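PDB 3LP5: putative cell surface hydrolase from Lactobacillus plantarum, which is probably a cell-surface hydrolase with the alpha/beta-hydrolase fold, although its substrate and reaction are not established. Local coordinates for residues Asp180-Lys192 with Thr203-Ser215. Residues are numbered along the deposited sequence; the frame is centred on the assembly and turned at random.
Sequences DGTVPYNSVNYGK and TEITVTGANTAHS
E204 reaches from edge strand 201-206 of the alpha/beta-hydrolase sheet to the helical end of 180-192, its carboxylate passing obliquely over the chain of K192. The two residues come nearest at E204 OE2 and K192 CE, 3.7 Å; the ammonium lies beyond salt-bridge range, so any attraction is probably long-range. Water also joins the two segments here: one molecule bridges E204 OE1 (2.7 Å) and N189 O, though it has more acceptors in reach than protons to give, while a second lies 2.8 Å from Y185 OH, in the ring plane, and binds OE1 weakly. Past the strand, the chain folds through two overlapping turns, 207-210 and 209-212, and meets the loop that follows strand 167-172. In this fold these two loops usually carry the histidine and acid of the catalytic triad; here a short backbone bridge joins them. N211 is the residue most covered by the other segment. CG stands anti to its carbonyl carbon (chi1 -71°), laying the amide beside the V183 carbonyl and the start of helix 185-188, with OD1 4.0 Å from V188 CG2 and bonded to the backbone N of G173. Shortened to an alanine, this residue would probably leave G173 N without its acceptor and open a gap beside V188 CG2. N211 O receives V183 N at 3.1 Å, and the CA-H of T182 also points to it. T182 and T212 form an isolated antiparallel bridge, a non-hydrogen-bonded pair; their side chains run side by side, CG2 to CG2 3.8 Å. T212 OG1 turns back to G209 O, which also accepts T212 N, bracing the second turn. At A213 the backbone closes the bridge: its N donates to G181 O at 2.6 Å, from 39° out of the carbonyl plane.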
# COMPACT_ATOMS: atom_id res chain seq x y z
N ASP A 180 -7.98 18.89 7.04
CA ASP A 180 -8.41 17.52 6.97
C ASP A 180 -9.41 17.18 5.85
O ASP A 180 -10.26 17.99 5.43
CB ASP A 180 -8.83 16.98 8.35
CG ASP A 180 -7.77 16.07 8.95
OD1 ASP A 180 -6.65 16.57 9.27
OD2 ASP A 180 -8.06 14.85 9.05
N GLY A 181 -9.24 15.96 5.33
CA GLY A 181 -8.04 15.17 5.65
C GLY A 181 -7.08 15.40 4.48
O GLY A 181 -7.50 15.31 3.30
N THR A 182 -5.83 15.79 4.79
CA THR A 182 -4.76 15.74 3.79
C THR A 182 -3.39 15.57 4.49
O THR A 182 -3.21 15.96 5.63
CB THR A 182 -4.84 16.87 2.60
OG1 THR A 182 -3.82 17.87 2.70
CG2 THR A 182 -6.23 17.49 2.38
N VAL A 183 -2.44 14.94 3.82
CA VAL A 183 -1.10 14.78 4.35
C VAL A 183 -0.19 15.72 3.49
O VAL A 183 -0.41 15.88 2.29
CB VAL A 183 -0.64 13.31 4.24
CG1 VAL A 183 -1.55 12.42 5.07
CG2 VAL A 183 -0.67 12.82 2.82
N PRO A 184 0.83 16.34 4.12
CA PRO A 184 1.68 17.23 3.34
C PRO A 184 2.66 16.48 2.48
O PRO A 184 3.17 15.40 2.87
CB PRO A 184 2.41 18.06 4.37
CG PRO A 184 2.13 17.50 5.63
CD PRO A 184 1.07 16.46 5.57
N TYR A 185 2.92 17.05 1.32
CA TYR A 185 3.91 16.53 0.42
C TYR A 185 5.25 16.30 1.13
O TYR A 185 5.87 15.28 0.92
CB TYR A 185 4.08 17.45 -0.80
CG TYR A 185 5.28 17.02 -1.57
CD1 TYR A 185 5.23 15.84 -2.32
CD2 TYR A 185 6.50 17.69 -1.43
CE1 TYR A 185 6.35 15.38 -3.02
CE2 TYR A 185 7.65 17.22 -2.10
CZ TYR A 185 7.56 16.07 -2.90
OH TYR A 185 8.65 15.59 -3.57
N ASN A 186 5.68 17.22 2.01
CA ASN A 186 6.97 17.07 2.74
C ASN A 186 7.04 15.82 3.59
O ASN A 186 8.10 15.21 3.70
CB ASN A 186 7.31 18.30 3.60
CG ASN A 186 7.68 19.53 2.75
OD1 ASN A 186 7.93 19.41 1.56
ND2 ASN A 186 7.72 20.68 3.35
N SER A 187 5.91 15.39 4.14
CA SER A 187 5.86 14.14 4.91
C SER A 187 5.90 12.87 3.99
O SER A 187 6.67 11.98 4.21
CB SER A 187 4.58 14.15 5.79
OG SER A 187 4.36 12.88 6.40
N VAL A 188 5.08 12.82 2.94
CA VAL A 188 5.11 11.69 1.97
C VAL A 188 6.52 11.53 1.41
O VAL A 188 6.97 10.42 1.22
CB VAL A 188 4.12 11.93 0.84
CG1 VAL A 188 4.11 10.73 -0.17
CG2 VAL A 188 2.74 12.11 1.43
N ASN A 189 7.21 12.65 1.19
CA ASN A 189 8.53 12.63 0.60
C ASN A 189 9.61 11.96 1.49
O ASN A 189 10.63 11.56 0.98
CB ASN A 189 8.95 14.06 0.26
CG ASN A 189 10.13 14.09 -0.70
OD1 ASN A 189 10.15 13.40 -1.73
ND2 ASN A 189 11.14 14.87 -0.36
N TYR A 190 9.37 11.82 2.79
CA TYR A 190 10.33 11.12 3.67
C TYR A 190 10.45 9.61 3.32
O TYR A 190 11.39 8.92 3.71
CB TYR A 190 9.95 11.29 5.15
CG TYR A 190 10.43 12.58 5.79
CD1 TYR A 190 10.05 13.81 5.29
CD2 TYR A 190 11.16 12.54 7.02
CE1 TYR A 190 10.49 15.01 5.94
CE2 TYR A 190 11.56 13.70 7.66
CZ TYR A 190 11.22 14.93 7.12
OH TYR A 190 11.60 16.09 7.79
N GLY A 191 9.49 9.13 2.54
CA GLY A 191 9.53 7.75 1.95
C GLY A 191 10.89 7.42 1.33
O GLY A 191 11.42 6.31 1.55
N LYS A 192 11.48 8.37 0.60
CA LYS A 192 12.73 8.09 -0.10
C LYS A 192 13.89 7.80 0.86
O LYS A 192 14.80 7.03 0.52
CB LYS A 192 13.09 9.23 -1.03
CG LYS A 192 13.62 10.41 -0.25
CD LYS A 192 13.69 11.79 -1.01
CE LYS A 192 13.95 11.65 -2.48
NZ LYS A 192 14.54 12.97 -3.02
N THR A 203 10.63 4.14 -6.94
CA THR A 203 10.07 5.06 -7.99
C THR A 203 9.01 6.00 -7.40
O THR A 203 8.04 5.53 -6.85
CB THR A 203 9.48 4.28 -9.16
OG1 THR A 203 10.51 3.52 -9.74
CG2 THR A 203 8.93 5.17 -10.27
N GLU A 204 9.25 7.31 -7.48
CA GLU A 204 8.27 8.29 -7.07
C GLU A 204 7.46 8.71 -8.26
O GLU A 204 8.00 8.95 -9.34
CB GLU A 204 8.95 9.54 -6.48
CG GLU A 204 9.91 9.14 -5.37
CD GLU A 204 10.84 10.29 -4.95
OE1 GLU A 204 10.36 11.15 -4.20
OE2 GLU A 204 12.03 10.33 -5.38
N ILE A 205 6.14 8.84 -8.03
CA ILE A 205 5.18 9.18 -9.09
C ILE A 205 4.31 10.26 -8.53
O ILE A 205 3.86 10.14 -7.40
CB ILE A 205 4.30 7.94 -9.52
CG1 ILE A 205 5.16 6.80 -10.05
CG2 ILE A 205 3.21 8.34 -10.59
CD1 ILE A 205 4.51 5.41 -10.09
N THR A 206 4.03 11.31 -9.33
CA THR A 206 3.12 12.35 -8.90
C THR A 206 1.73 12.15 -9.49
O THR A 206 1.57 11.91 -10.69
CB THR A 206 3.63 13.78 -9.27
OG1 THR A 206 4.98 13.90 -8.85
CG2 THR A 206 2.84 14.83 -8.55
N VAL A 207 0.73 12.28 -8.63
CA VAL A 207 -0.66 12.40 -9.05
C VAL A 207 -1.22 13.59 -8.28
O VAL A 207 -1.28 13.56 -7.03
CB VAL A 207 -1.48 11.10 -8.70
CG1 VAL A 207 -2.97 11.28 -8.97
CG2 VAL A 207 -0.95 9.96 -9.52
N THR A 208 -1.71 14.59 -9.02
CA THR A 208 -2.09 15.81 -8.32
C THR A 208 -3.37 15.55 -7.56
O THR A 208 -4.24 14.89 -8.08
CB THR A 208 -2.19 17.03 -9.26
OG1 THR A 208 -3.35 16.88 -10.08
CG2 THR A 208 -0.95 17.13 -10.14
N GLY A 209 -3.44 15.97 -6.30
CA GLY A 209 -4.59 15.68 -5.47
C GLY A 209 -4.53 14.40 -4.67
O GLY A 209 -5.40 14.17 -3.81
N ALA A 210 -3.52 13.55 -4.91
CA ALA A 210 -3.46 12.23 -4.25
C ALA A 210 -3.28 12.34 -2.75
O ALA A 210 -3.63 11.40 -2.03
CB ALA A 210 -2.38 11.29 -4.86
N ASN A 211 -2.83 13.49 -2.25
CA ASN A 211 -2.61 13.66 -0.80
C ASN A 211 -3.90 13.98 -0.02
O ASN A 211 -3.87 14.01 1.21
CB ASN A 211 -1.61 14.80 -0.51
CG ASN A 211 -0.18 14.45 -0.91
OD1 ASN A 211 0.11 13.33 -1.33
ND2 ASN A 211 0.71 15.45 -0.86
N THR A 212 -4.99 14.32 -0.74
CA THR A 212 -6.23 14.73 -0.09
C THR A 212 -6.99 13.48 0.27
O THR A 212 -6.91 12.47 -0.44
CB THR A 212 -7.14 15.58 -1.03
OG1 THR A 212 -7.37 14.84 -2.24
CG2 THR A 212 -6.46 16.86 -1.38
N ALA A 213 -7.74 13.57 1.37
CA ALA A 213 -8.62 12.49 1.83
C ALA A 213 -9.78 12.26 0.86
O ALA A 213 -10.07 11.13 0.48
CB ALA A 213 -9.18 12.83 3.21
N HIS A 214 -10.44 13.34 0.49
CA HIS A 214 -11.58 13.32 -0.43
C HIS A 214 -11.10 13.19 -1.87
O HIS A 214 -10.46 14.08 -2.42
CB HIS A 214 -12.39 14.61 -0.28
CG HIS A 214 -13.38 14.59 0.85
ND1 HIS A 214 -13.33 13.66 1.88
CD2 HIS A 214 -14.43 15.40 1.13
CE1 HIS A 214 -14.32 13.90 2.73
NE2 HIS A 214 -15.00 14.95 2.31
N SER A 215 -11.40 12.09 -2.51
CA SER A 215 -10.93 11.86 -3.86
C SER A 215 -11.78 12.61 -4.88
O SER A 215 -12.80 13.20 -4.55
CB SER A 215 -11.13 10.38 -4.15
OG SER A 215 -12.52 10.06 -3.87
O HOH W 1 8.35 13.50 -5.41
O HOH W 2 9.92 10.28 -1.66